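Local coordinates for protein rhamnosidase B (Bacillus sp., PDB 2OKX) that hydrolyses alpha-L-rhamnosides to release terminal non-reducing L-rhamnose, acting as an alpha-L-rhamnosidase of glycoside hydrolase family 78, at residues Ser100-Leu105 with Ala145-Phe150; Ile249-Thr254 with Thr325-Ala330; Ala459-Asp464 with Tyr488-Gly493; Tyr748-His753 with Val761-Thr766. All coordinates share one frame; numbering follows the deposited sequence.

Overall arrangement
The four contacts follow one another along the chain, each closing before the next opens, each in a different region: contact 1 in the N-terminal domain, contact 2 in domain D2, contact 3 in the concanavalin-like domain and contact 4 in the 6-hairpin glycosidase domain. None touches another. Contact 1 joins two loops about 10 Å from the centre of the chain, with the centres of the others about 29 to 35 Å from it. Contacts 2 and 3, both strand pairings, have centres about 30 Å apart; contact 4, between a strand and a helix start, lies about 57 Å from contact 3, centre to centre, across the molecule. Beta domains accompany a helical one in this glycosidase.

Contact 1: residues Ser100-Leu105 with Ala145-Phe150; sequences SNFYYL and ACQQGF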
loop_
_atom_site.group_PDB
_atom_site.type_symbol
_atom_site.label_atom_id
_atom_site.label_comp_id
_atom_site.label_asym_id
_atom_site.label_seq_id
_atom_site.Cartn_x
_atom_site.Cartn_y
_atom_site.Cartn_z
ATOM N N SER A 100 -8.639 -6.308 -11.856
ATOM C CA SER A 100 -8.776 -6.393 -10.404
ATOM C C SER A 100 -7.433 -6.174 -9.707
ATOM O O SER A 100 -6.380 -6.431 -10.288
ATOM C CB SER A 100 -9.331 -7.766 -9.998
ATOM O OG SER A 100 -10.651 -7.972 -10.481
ATOM N N ASN A 101 -7.473 -5.674 -8.470
ATOM C CA ASN A 101 -6.253 -5.481 -7.684
ATOM C C ASN A 101 -6.555 -5.703 -6.197
ATOM O O ASN A 101 -7.603 -6.255 -5.858
ATOM C CB ASN A 101 -5.615 -4.098 -7.932
ATOM C CG ASN A 101 -6.556 -2.934 -7.645
ATOM O OD1 ASN A 101 -7.253 -2.908 -6.631
ATOM N ND2 ASN A 101 -6.555 -1.947 -8.537
ATOM N N PHE A 102 -5.645 -5.289 -5.319
ATOM C CA PHE A 102 -5.815 -5.489 -3.877
ATOM C C PHE A 102 -6.777 -4.523 -3.181
ATOM O O PHE A 102 -6.977 -4.623 -1.969
ATOM C CB PHE A 102 -4.458 -5.424 -3.162
ATOM C CG PHE A 102 -3.524 -6.566 -3.479
ATOM C CD1 PHE A 102 -3.581 -7.232 -4.702
ATOM C CD2 PHE A 102 -2.503 -6.899 -2.589
ATOM C CE1 PHE A 102 -2.628 -8.203 -5.040
ATOM C CE2 PHE A 102 -1.546 -7.863 -2.914
ATOM C CZ PHE A 102 -1.607 -8.517 -4.146
ATOM N N TYR A 103 -7.342 -3.569 -3.918
ATOM C CA TYR A 103 -8.301 -2.637 -3.327
ATOM C C TYR A 103 -9.433 -2.282 -4.286
ATOM O O TYR A 103 -10.106 -1.258 -4.138
ATOM C CB TYR A 103 -7.611 -1.359 -2.798
ATOM C CG TYR A 103 -6.633 -0.645 -3.723
ATOM C CD1 TYR A 103 -7.053 -0.080 -4.931
ATOM C CD2 TYR A 103 -5.299 -0.465 -3.342
ATOM C CE1 TYR A 103 -6.169 0.652 -5.733
ATOM C CE2 TYR A 103 -4.410 0.265 -4.133
ATOM C CZ TYR A 103 -4.853 0.823 -5.326
ATOM O OH TYR A 103 -3.979 1.561 -6.098
ATOM N N TYR A 104 -9.650 -3.163 -5.258
ATOM C CA TYR A 104 -10.690 -2.982 -6.257
ATOM C C TYR A 104 -10.998 -4.301 -6.955
ATOM O O TYR A 104 -10.090 -5.012 -7.380
ATOM C CB TYR A 104 -10.250 -1.943 -7.299
ATOM C CG TYR A 104 -11.128 -1.918 -8.535
ATOM C CD1 TYR A 104 -10.746 -2.584 -9.700
ATOM C CD2 TYR A 104 -12.362 -1.270 -8.521
ATOM C CE1 TYR A 104 -11.579 -2.613 -10.828
ATOM C CE2 TYR A 104 -13.203 -1.290 -9.637
ATOM C CZ TYR A 104 -12.805 -1.964 -10.785
ATOM O OH TYR A 104 -13.639 -1.991 -11.878
ATOM N N LEU A 105 -12.282 -4.633 -7.053
ATOM C CA LEU A 105 -12.698 -5.857 -7.734
ATOM C C LEU A 105 -13.335 -5.434 -9.052
ATOM O O LEU A 105 -14.277 -4.638 -9.069
ATOM C CB LEU A 105 -13.696 -6.650 -6.882
ATOM C CG LEU A 105 -13.106 -7.392 -5.673
ATOM C CD1 LEU A 105 -12.770 -6.403 -4.556
ATOM C CD2 LEU A 105 -14.111 -8.416 -5.172
ATOM N N ALA A 145 1.474 -1.793 -10.096
ATOM C CA ALA A 145 1.945 -2.874 -9.241
ATOM C C ALA A 145 0.859 -3.932 -9.161
ATOM O O ALA A 145 -0.297 -3.668 -9.506
ATOM C CB ALA A 145 2.254 -2.336 -7.839
ATOM N N CYS A 146 1.215 -5.123 -8.697
ATOM C CA CYS A 146 0.219 -6.180 -8.588
ATOM C C CYS A 146 -0.909 -5.745 -7.659
ATOM O O CYS A 146 -2.043 -6.204 -7.794
ATOM C CB CYS A 146 0.854 -7.481 -8.075
ATOM S SG CYS A 146 1.524 -7.429 -6.384
ATOM N N GLN A 147 -0.602 -4.834 -6.736
ATOM C CA GLN A 147 -1.591 -4.363 -5.771
ATOM C C GLN A 147 -2.407 -3.157 -6.216
ATOM O O GLN A 147 -3.516 -2.942 -5.724
ATOM C CB GLN A 147 -0.914 -3.981 -4.438
ATOM C CG GLN A 147 0.021 -5.031 -3.834
ATOM C CD GLN A 147 1.457 -4.862 -4.287
ATOM O OE1 GLN A 147 1.741 -4.101 -5.212
ATOM N NE2 GLN A 147 2.374 -5.581 -3.640
ATOM N N GLN A 148 -1.879 -2.382 -7.157
ATOM C CA GLN A 148 -2.551 -1.153 -7.550
ATOM C C GLN A 148 -3.062 -0.995 -8.982
ATOM O O GLN A 148 -3.272 -1.972 -9.694
ATOM C CB GLN A 148 -1.627 0.013 -7.195
ATOM C CG GLN A 148 -0.886 -0.204 -5.870
ATOM C CD GLN A 148 -0.466 1.097 -5.217
ATOM O OE1 GLN A 148 0.676 1.251 -4.767
ATOM N NE2 GLN A 148 -1.390 2.041 -5.157
ATOM N N GLY A 149 -3.267 0.259 -9.380
ATOM C CA GLY A 149 -3.769 0.558 -10.711
ATOM C C GLY A 149 -2.703 0.718 -11.778
ATOM O O GLY A 149 -1.921 -0.198 -12.022
ATOM N N PHE A 150 -2.656 1.891 -12.401
ATOM C CA PHE A 150 -1.694 2.148 -13.471
ATOM C C PHE A 150 -0.957 3.478 -13.345
ATOM O O PHE A 150 -1.513 4.462 -12.858
ATOM C CB PHE A 150 -2.421 2.141 -14.822
ATOM C CG PHE A 150 -3.119 0.848 -15.136
ATOM C CD1 PHE A 150 -2.500 -0.118 -15.924
ATOM C CD2 PHE A 150 -4.391 0.593 -14.640
ATOM C CE1 PHE A 150 -3.138 -1.319 -16.215
ATOM C CE2 PHE A 150 -5.041 -0.609 -14.924
ATOM C CZ PHE A 150 -4.413 -1.566 -15.713
HETATM O O HOH W 1 -5.938 -2.560 -11.440
HETATM O O HOH W 2 -3.139 2.834 -8.541
#
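The backbone O of Gln147 is met by three successive residues, Asn101, Phe102 and Tyr103. Phe102 N gives it a hydrogen bond of 3.2 Å, the donor standing above the carbonyl plane and not on a lone pair. Asn101 CB comes to 3.3 Å from Gln147 O, and the Tyr103 ring turns one face to the oxygen, which lies out toward the rim. Phe102 lies over the Gln147 chain: Gln147 CG sits 3.6 Å from the centroid of the Phe102 ring in a CH-pi contact, while Cys146 SG approaches the ring obliquely, 4.0 Å from Phe102 CZ. Both segments are loops of the N-terminal domain, following strands 87-96 and 130-133. The ring of Phe102 also meets His310 and Trp622, which belong to domain D2 and the glycosidase domain. An alanine in place of Phe102 removes the face under Gln147 CG, which would probably leave that chain less fixed and open a gap beside His310 and Trp622. An Asx turn shapes the first loop, Asn101 OD1 accepting from Tyr103 N at 2.8 Å; CG of Asn101 lies between backbone N and carbonyl carbon (chi1 57°), which carries the amide toward that N-H. Water 1 links Asn101 ND2 to Gln148 O. Water 2 joins Tyr103 OH to Gly149 N, accepting from Gly149 N at 2.7 Å.

Contact 2: residues Ile249-Thr254 with Thr325-Ala330; sequences ILTLET and TLRSPA
Ile249 and Thr251 face Arg327 and Thr325 across an antiparallel beta ladder, formed by strands 240-252 and 324-327 in domain D2, whose family is grouped with the galactose-binding-like domains. Both pairs are of the hydrogen-bonded kind. In the first, Ile249 N reaches Arg327 O at 2.9 Å and the return bond from Arg327 N is longer, while Thr251 and Thr325 exchange two bonds at the other end. Between them Leu250 and Leu326 form a non-hydrogen-bonded pair, their CD1 methyls 3.6 Å apart on the opposite face of the sheet. On the face of Ile249, a chi1 of 73° swings the arginine chain of Arg327 toward strand 240-252 and it runs out extended, laying one face of the guanidinium over Ile249 CG2, which is 3.8 Å from Arg327 NH1. The end of that arginine is positioned from further out by a salt bridge to Glu298 on strand 297-309, which hydrogen-bonds to Leu250 through His299. Pro329, beyond the strand end, adds its CG to the apolar surface of Ile249. Water 3 bridges Ile249 O and Thr251 OG1 along one strand, with only a weak bond across to Thr325 OG1, and it donates to Ile249 O at 2.7 Å.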
loop_
_atom_site.group_PDB
_atom_site.type_symbol
_atom_site.label_atom_id
_atom_site.label_comp_id
_atom_site.label_asym_id
_atom_site.label_seq_id
_atom_site.Cartn_x
_atom_site.Cartn_y
_atom_site.Cartn_z
ATOM N N ILE A 249 13.051 -10.337 -32.823
ATOM C CA ILE A 249 14.156 -10.425 -33.766
ATOM C C ILE A 249 14.936 -9.121 -33.705
ATOM O O ILE A 249 14.394 -8.052 -33.985
ATOM C CB ILE A 249 13.658 -10.633 -35.211
ATOM C CG1 ILE A 249 12.830 -11.914 -35.303
ATOM C CG2 ILE A 249 14.845 -10.703 -36.161
ATOM C CD1 ILE A 249 13.613 -13.165 -34.969
ATOM N N LEU A 250 16.204 -9.216 -33.326
ATOM C CA LEU A 250 17.078 -8.055 -33.230
ATOM C C LEU A 250 17.908 -7.963 -34.504
ATOM O O LEU A 250 18.689 -8.864 -34.802
ATOM C CB LEU A 250 18.009 -8.197 -32.022
ATOM C CG LEU A 250 19.139 -7.177 -31.878
ATOM C CD1 LEU A 250 18.559 -5.786 -31.728
ATOM C CD2 LEU A 250 19.996 -7.530 -30.671
ATOM N N THR A 251 17.742 -6.874 -35.248
ATOM C CA THR A 251 18.482 -6.690 -36.490
ATOM C C THR A 251 19.461 -5.530 -36.399
ATOM O O THR A 251 19.068 -4.393 -36.131
ATOM C CB THR A 251 17.533 -6.419 -37.673
ATOM O OG1 THR A 251 16.566 -7.470 -37.763
ATOM C CG2 THR A 251 18.314 -6.356 -38.976
ATOM N N LEU A 252 20.737 -5.831 -36.619
ATOM C CA LEU A 252 21.787 -4.819 -36.586
ATOM C C LEU A 252 22.182 -4.425 -38.004
ATOM O O LEU A 252 22.495 -5.285 -38.828
ATOM C CB LEU A 252 23.023 -5.345 -35.857
ATOM C CG LEU A 252 23.022 -5.325 -34.329
ATOM C CD1 LEU A 252 24.374 -5.799 -33.819
ATOM C CD2 LEU A 252 22.745 -3.912 -33.837
ATOM N N GLU A 253 22.167 -3.125 -38.284
ATOM C CA GLU A 253 22.541 -2.636 -39.605
ATOM C C GLU A 253 24.023 -2.914 -39.826
ATOM O O GLU A 253 24.449 -3.222 -40.937
ATOM C CB GLU A 253 22.274 -1.135 -39.713
ATOM C CG GLU A 253 20.825 -0.745 -39.477
ATOM C CD GLU A 253 20.580 0.739 -39.681
ATOM O OE1 GLU A 253 19.431 1.187 -39.475
ATOM O OE2 GLU A 253 21.538 1.456 -40.047
ATOM N N THR A 254 24.801 -2.805 -38.754
ATOM C CA THR A 254 26.235 -3.050 -38.812
ATOM C C THR A 254 26.683 -3.772 -37.550
ATOM O O THR A 254 25.997 -3.738 -36.528
ATOM C CB THR A 254 27.032 -1.732 -38.938
ATOM O OG1 THR A 254 26.717 -0.869 -37.837
ATOM C CG2 THR A 254 26.692 -1.028 -40.243
ATOM N N THR A 325 16.952 -2.624 -35.099
ATOM C CA THR A 325 15.500 -2.633 -35.178
ATOM C C THR A 325 14.995 -3.885 -34.473
ATOM O O THR A 325 15.764 -4.804 -34.189
ATOM C CB THR A 325 15.001 -2.655 -36.644
ATOM O OG1 THR A 325 15.332 -3.911 -37.251
ATOM C CG2 THR A 325 15.644 -1.531 -37.439
ATOM N N LEU A 326 13.699 -3.910 -34.191
ATOM C CA LEU A 326 13.074 -5.041 -33.525
ATOM C C LEU A 326 11.756 -5.367 -34.198
ATOM O O LEU A 326 11.035 -4.469 -34.638
ATOM C CB LEU A 326 12.797 -4.713 -32.051
ATOM C CG LEU A 326 13.789 -5.128 -30.962
ATOM C CD1 LEU A 326 15.174 -4.582 -31.254
ATOM C CD2 LEU A 326 13.277 -4.619 -29.616
ATOM N N ARG A 327 11.437 -6.651 -34.285
ATOM C CA ARG A 327 10.169 -7.051 -34.866
ATOM C C ARG A 327 9.733 -8.381 -34.285
ATOM O O ARG A 327 10.560 -9.197 -33.885
ATOM C CB ARG A 327 10.249 -7.134 -36.396
ATOM C CG ARG A 327 11.020 -8.306 -36.965
ATOM C CD ARG A 327 10.685 -8.459 -38.453
ATOM N NE ARG A 327 11.408 -9.557 -39.085
ATOM C CZ ARG A 327 12.722 -9.564 -39.282
ATOM N NH1 ARG A 327 13.457 -8.528 -38.900
ATOM N NH2 ARG A 327 13.300 -10.610 -39.856
ATOM N N SER A 328 8.423 -8.577 -34.226
ATOM C CA SER A 328 7.840 -9.794 -33.686
ATOM C C SER A 328 7.977 -10.964 -34.645
ATOM O O SER A 328 7.851 -10.800 -35.858
ATOM C CB SER A 328 6.360 -9.569 -33.387
ATOM O OG SER A 328 5.718 -10.786 -33.047
ATOM N N PRO A 329 8.251 -12.164 -34.112
ATOM C CA PRO A 329 8.389 -13.344 -34.969
ATOM C C PRO A 329 7.002 -13.771 -35.435
ATOM O O PRO A 329 6.861 -14.630 -36.303
ATOM C CB PRO A 329 9.024 -14.381 -34.041
ATOM C CG PRO A 329 9.716 -13.546 -32.995
ATOM C CD PRO A 329 8.716 -12.456 -32.747
ATOM N N ALA A 330 5.979 -13.163 -34.844
ATOM C CA ALA A 330 4.598 -13.477 -35.186
ATOM C C ALA A 330 4.010 -12.418 -36.105
ATOM O O ALA A 330 4.716 -11.525 -36.572
ATOM C CB ALA A 330 3.760 -13.592 -33.920
HETATM O O HOH W 3 14.253 -6.978 -36.506
#

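Contact 3: residues Ala459-Asp464 with Tyr488-Gly493; sequences AGTIID and YICREG
Backbone hydrogen bonds join Ile463 to Tyr488, and Thr461 and Gly460 to Cys490. Ile463 and Tyr488 are an antiparallel hydrogen-bonded pair, with Ile463 N 2.7 Å from Tyr488 O. Cys490 N then bonds to Thr461 O at 2.8 Å and almost straight (178°), but Cys490 O receives Gly460 N, one residue earlier, at 2.7 Å. With Gly460 at a positive phi of 91°, this is the pattern of a G1 beta bulge, and glycine suits a site where a side chain would be pressed against the preceding carbonyl O. A side chain adds a further bond: Glu492 bends back so that its OE1 accepts from Ala459 N at 2.8 Å, met from above the carboxylate plane.

Side chains pack on both faces of the pairing. On one, Ile463 CG1, placed beside its own backbone N (chi1 -56°), packs 3.7 Å from Cys490 SG, and Leu455 of strand 450-457 touches both residues. The Tyr488 ring, on this face too, meets Phe453 edge-to-face and bonds through its hydroxyl to Gln495. On the other face, the Ile489 CG2 methyl rests against a carbonyl oxygen, Gly460 O, at 3.7 Å. Strands 450-457 and 493-498 belong to a different sheet, consistent with a concanavalin-like beta sandwich. The face of Ile463, Tyr488 and Cys490 is mostly apolar groups and sulfur, while the amides of Gly460, Ile463, Tyr488 and Cys490 are bonded across the pairing, and at the exposed end the negative charge of Glu492 would probably strengthen its hold on Ala459 N.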
loop_
_atom_site.group_PDB
_atom_site.type_symbol
_atom_site.label_atom_id
_atom_site.label_comp_id
_atom_site.label_asym_id
_atom_site.label_seq_id
_atom_site.Cartn_x
_atom_site.Cartn_y
_atom_site.Cartn_z
ATOM N N ALA A 459 6.254 22.425 -27.349
ATOM C CA ALA A 459 5.361 21.291 -27.548
ATOM C C ALA A 459 6.178 20.017 -27.731
ATOM O O ALA A 459 7.229 20.026 -28.372
ATOM C CB ALA A 459 4.476 21.525 -28.769
ATOM N N GLY A 460 5.696 18.922 -27.154
ATOM C CA GLY A 460 6.396 17.657 -27.286
ATOM C C GLY A 460 7.402 17.367 -26.187
ATOM O O GLY A 460 7.900 16.242 -26.082
ATOM N N THR A 461 7.716 18.367 -25.369
ATOM C CA THR A 461 8.670 18.157 -24.287
ATOM C C THR A 461 8.145 17.062 -23.358
ATOM O O THR A 461 6.969 17.057 -22.982
ATOM C CB THR A 461 8.899 19.450 -23.470
ATOM O OG1 THR A 461 9.481 20.453 -24.315
ATOM C CG2 THR A 461 9.835 19.184 -22.297
ATOM N N ILE A 462 9.017 16.125 -23.010
ATOM C CA ILE A 462 8.642 15.028 -22.122
ATOM C C ILE A 462 8.980 15.345 -20.666
ATOM O O ILE A 462 10.102 15.748 -20.355
ATOM C CB ILE A 462 9.375 13.727 -22.501
ATOM C CG1 ILE A 462 8.913 13.245 -23.878
ATOM C CG2 ILE A 462 9.122 12.653 -21.440
ATOM C CD1 ILE A 462 9.736 12.076 -24.415
ATOM N N ILE A 463 8.002 15.165 -19.783
ATOM C CA ILE A 463 8.196 15.393 -18.356
ATOM C C ILE A 463 7.965 14.059 -17.639
ATOM O O ILE A 463 6.823 13.608 -17.508
ATOM C CB ILE A 463 7.199 16.441 -17.802
ATOM C CG1 ILE A 463 7.320 17.756 -18.584
ATOM C CG2 ILE A 463 7.482 16.699 -16.321
ATOM C CD1 ILE A 463 8.699 18.420 -18.485
ATOM N N ASP A 464 9.052 13.430 -17.197
ATOM C CA ASP A 464 8.987 12.147 -16.496
ATOM C C ASP A 464 9.101 12.325 -14.984
ATOM O O ASP A 464 9.955 13.074 -14.499
ATOM C CB ASP A 464 10.113 11.227 -16.968
ATOM C CG ASP A 464 9.834 10.605 -18.325
ATOM O OD1 ASP A 464 10.727 9.910 -18.847
ATOM O OD2 ASP A 464 8.723 10.801 -18.859
ATOM N N TYR A 488 4.401 12.857 -18.839
ATOM C CA TYR A 488 3.539 13.923 -19.316
ATOM C C TYR A 488 4.246 14.547 -20.510
ATOM O O TYR A 488 5.410 14.941 -20.413
ATOM C CB TYR A 488 3.354 14.972 -18.218
ATOM C CG TYR A 488 2.519 16.165 -18.621
ATOM C CD1 TYR A 488 1.138 16.179 -18.418
ATOM C CD2 TYR A 488 3.112 17.285 -19.206
ATOM C CE1 TYR A 488 0.370 17.283 -18.782
ATOM C CE2 TYR A 488 2.354 18.394 -19.578
ATOM C CZ TYR A 488 0.987 18.385 -19.362
ATOM O OH TYR A 488 0.243 19.483 -19.725
ATOM N N ILE A 489 3.551 14.606 -21.640
ATOM C CA ILE A 489 4.111 15.191 -22.851
ATOM C C ILE A 489 3.437 16.547 -23.020
ATOM O O ILE A 489 2.214 16.643 -23.101
ATOM C CB ILE A 489 3.841 14.299 -24.075
ATOM C CG1 ILE A 489 4.338 12.878 -23.789
ATOM C CG2 ILE A 489 4.568 14.855 -25.293
ATOM C CD1 ILE A 489 3.890 11.845 -24.799
ATOM N N CYS A 490 4.257 17.587 -23.069
ATOM C CA CYS A 490 3.787 18.965 -23.156
ATOM C C CYS A 490 3.125 19.477 -24.422
ATOM O O CYS A 490 3.488 19.101 -25.534
ATOM C CB CYS A 490 4.944 19.909 -22.846
ATOM S SG CYS A 490 5.617 19.714 -21.193
ATOM N N ARG A 491 2.146 20.350 -24.221
ATOM C CA ARG A 491 1.478 21.012 -25.326
ATOM C C ARG A 491 2.319 22.285 -25.359
ATOM O O ARG A 491 3.197 22.459 -24.513
ATOM C CB ARG A 491 0.020 21.342 -24.993
ATOM C CG ARG A 491 -0.172 22.361 -23.875
ATOM C CD ARG A 491 -1.589 22.917 -23.902
ATOM N NE ARG A 491 -2.578 21.855 -23.736
ATOM C CZ ARG A 491 -2.970 21.380 -22.558
ATOM N NH1 ARG A 491 -2.466 21.882 -21.437
ATOM N NH2 ARG A 491 -3.849 20.386 -22.503
ATOM N N GLU A 492 2.063 23.175 -26.308
ATOM C CA GLU A 492 2.852 24.396 -26.396
ATOM C C GLU A 492 2.490 25.428 -25.326
ATOM O O GLU A 492 1.317 25.666 -25.059
ATOM C CB GLU A 492 2.678 25.017 -27.784
ATOM C CG GLU A 492 3.571 26.210 -28.060
ATOM C CD GLU A 492 5.040 25.850 -28.063
ATOM O OE1 GLU A 492 5.403 24.810 -28.651
ATOM O OE2 GLU A 492 5.839 26.615 -27.489
ATOM N N GLY A 493 3.507 26.027 -24.706
ATOM C CA GLY A 493 3.264 27.057 -23.708
ATOM C C GLY A 493 3.199 26.658 -22.246
ATOM O O GLY A 493 3.760 25.640 -21.833
#

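Contact 4: residues Tyr748-His753 with Val761-Thr766; sequences YIDCIH and VYSMQT
This is a buried, largely polar contact centred on Asp750 that joins the irregular strand 747-752 to the start of helix 764-772 in the 6-hairpin glycosidase domain, the helical barrel part of the enzyme. Asp750 OD1 takes two side-chain hydroxyls. Ser763 OG donates to it at 2.7 Å on the syn lone pair, and Thr766 OG1 donates at 2.8 Å to the same Asp750 OD1 from above the carboxylate plane. Water 4 is a third donor to this oxygen and also binds Tyr748 O and Ser763 N. The other oxygen, OD2, accepts from Asp688 N, so both ends of the carboxylate are held. A weak backbone bond runs from Asp750 N to Val761 O, while water 5 bridges Asp750 O and Thr766 OG1.

Apolar groups flank the polar cluster. Thr766 CG2 packs 3.8 Å from Tyr748 CB, and the Tyr762 ring crosses Ile749, its CE1 3.8 Å from Ile749 CG2, with Tyr748 O near the ring plane at the edge. An alanine in place of Asp750 removes the shared acceptor of Ser763 and Thr766, whose hydroxyls would probably be free to turn, and is likely to leave Asp688 N without its mate.

Ser763 is the N-cap of the helix: a chi1 of 63° turns its hydroxyl to where OG accepts weakly from Thr766 N at 3.4 Å. Because Ser763 OG gives its proton to Asp750, a lone pair is left to face the helix end, and the aspartate thus probably fixes the orientation of the capping hydroxyl.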
loop_
_atom_site.group_PDB
_atom_site.type_symbol
_atom_site.label_atom_id
_atom_site.label_comp_id
_atom_site.label_asym_id
_atom_site.label_seq_id
_atom_site.Cartn_x
_atom_site.Cartn_y
_atom_site.Cartn_z
ATOM N N TYR A 748 9.205 -23.323 23.450
ATOM C CA TYR A 748 8.292 -23.930 22.492
ATOM C C TYR A 748 8.948 -24.031 21.123
ATOM O O TYR A 748 9.684 -23.131 20.710
ATOM C CB TYR A 748 7.003 -23.114 22.371
ATOM C CG TYR A 748 6.249 -22.950 23.667
ATOM C CD1 TYR A 748 6.634 -21.994 24.606
ATOM C CD2 TYR A 748 5.148 -23.755 23.956
ATOM C CE1 TYR A 748 5.937 -21.840 25.801
ATOM C CE2 TYR A 748 4.446 -23.612 25.147
ATOM C CZ TYR A 748 4.844 -22.654 26.065
ATOM O OH TYR A 748 4.146 -22.508 27.242
ATOM N N ILE A 749 8.682 -25.132 20.426
ATOM C CA ILE A 749 9.237 -25.348 19.096
ATOM C C ILE A 749 8.429 -24.532 18.092
ATOM O O ILE A 749 7.239 -24.293 18.296
ATOM C CB ILE A 749 9.174 -26.839 18.698
ATOM C CG1 ILE A 749 7.719 -27.299 18.614
ATOM C CG2 ILE A 749 9.937 -27.677 19.714
ATOM C CD1 ILE A 749 7.551 -28.733 18.133
ATOM N N ASP A 750 9.072 -24.104 17.012
ATOM C CA ASP A 750 8.386 -23.312 16.001
ATOM C C ASP A 750 7.204 -24.028 15.367
ATOM O O ASP A 750 6.171 -23.408 15.106
ATOM C CB ASP A 750 9.362 -22.874 14.908
ATOM C CG ASP A 750 9.980 -21.520 15.190
ATOM O OD1 ASP A 750 9.682 -20.936 16.256
ATOM O OD2 ASP A 750 10.763 -21.038 14.345
ATOM N N CYS A 751 7.343 -25.329 15.122
ATOM C CA CYS A 751 6.253 -26.067 14.499
ATOM C C CYS A 751 6.458 -27.574 14.443
ATOM O O CYS A 751 7.463 -28.114 14.911
ATOM C CB CYS A 751 6.059 -25.579 13.064
ATOM S SG CYS A 751 7.389 -26.123 11.948
ATOM N N ILE A 752 5.464 -28.231 13.857
ATOM C CA ILE A 752 5.461 -29.666 13.625
ATOM C C ILE A 752 5.111 -29.758 12.144
ATOM O O ILE A 752 4.014 -29.376 11.731
ATOM C CB ILE A 752 4.376 -30.403 14.441
ATOM C CG1 ILE A 752 4.726 -30.373 15.929
ATOM C CG2 ILE A 752 4.258 -31.848 13.961
ATOM C CD1 ILE A 752 3.734 -31.120 16.806
ATOM N N HIS A 753 6.056 -30.242 11.350
ATOM C CA HIS A 753 5.862 -30.361 9.914
ATOM C C HIS A 753 4.768 -31.348 9.523
ATOM O O HIS A 753 4.278 -32.113 10.353
ATOM C CB HIS A 753 7.188 -30.741 9.261
ATOM C CG HIS A 753 8.228 -29.669 9.365
ATOM N ND1 HIS A 753 8.266 -28.583 8.518
ATOM C CD2 HIS A 753 9.241 -29.493 10.247
ATOM C CE1 HIS A 753 9.256 -27.785 8.872
ATOM N NE2 HIS A 753 9.863 -28.313 9.920
ATOM N N VAL A 761 13.964 -25.747 15.142
ATOM C CA VAL A 761 14.213 -24.315 15.070
ATOM C C VAL A 761 13.510 -23.597 16.223
ATOM O O VAL A 761 12.327 -23.817 16.475
ATOM C CB VAL A 761 13.714 -23.734 13.720
ATOM C CG1 VAL A 761 13.924 -22.225 13.682
ATOM C CG2 VAL A 761 14.456 -24.399 12.568
ATOM N N TYR A 762 14.252 -22.744 16.921
ATOM C CA TYR A 762 13.710 -21.985 18.043
ATOM C C TYR A 762 13.839 -20.490 17.776
ATOM O O TYR A 762 14.905 -20.004 17.390
ATOM C CB TYR A 762 14.448 -22.360 19.326
ATOM C CG TYR A 762 14.231 -23.800 19.721
ATOM C CD1 TYR A 762 13.076 -24.190 20.397
ATOM C CD2 TYR A 762 15.154 -24.785 19.368
ATOM C CE1 TYR A 762 12.842 -25.526 20.715
ATOM C CE2 TYR A 762 14.929 -26.128 19.678
ATOM C CZ TYR A 762 13.772 -26.489 20.350
ATOM O OH TYR A 762 13.541 -27.813 20.649
ATOM N N SER A 763 12.748 -19.762 17.986
ATOM C CA SER A 763 12.743 -18.326 17.741
ATOM C C SER A 763 12.220 -17.522 18.921
ATOM O O SER A 763 11.452 -18.021 19.742
ATOM C CB SER A 763 11.885 -18.019 16.514
ATOM O OG SER A 763 10.536 -18.385 16.753
ATOM N N MET A 764 12.651 -16.270 19.003
ATOM C CA MET A 764 12.195 -15.381 20.064
ATOM C C MET A 764 10.706 -15.140 19.865
ATOM O O MET A 764 9.946 -15.038 20.829
ATOM C CB MET A 764 12.933 -14.048 19.995
ATOM C CG MET A 764 14.301 -14.065 20.641
ATOM S SD MET A 764 14.147 -14.465 22.392
ATOM C CE MET A 764 13.202 -13.056 22.977
ATOM N N GLN A 765 10.304 -15.056 18.598
ATOM C CA GLN A 765 8.916 -14.807 18.230
ATOM C C GLN A 765 7.923 -15.750 18.905
ATOM O O GLN A 765 6.973 -15.312 19.554
ATOM C CB GLN A 765 8.747 -14.900 16.705
ATOM C CG GLN A 765 9.376 -13.752 15.899
ATOM C CD GLN A 765 10.846 -13.961 15.568
ATOM O OE1 GLN A 765 11.399 -13.274 14.705
ATOM N NE2 GLN A 765 11.487 -14.903 16.249
ATOM N N THR A 766 8.136 -17.050 18.741
ATOM C CA THR A 766 7.237 -18.032 19.328
ATOM C C THR A 766 7.157 -17.912 20.844
ATOM O O THR A 766 6.084 -18.056 21.424
ATOM C CB THR A 766 7.663 -19.460 18.949
ATOM O OG1 THR A 766 7.608 -19.602 17.523
ATOM C CG2 THR A 766 6.732 -20.486 19.592
HETATM O O HOH W 4 10.237 -21.447 18.701
HETATM O O HOH W 5 5.691 -20.683 15.622
#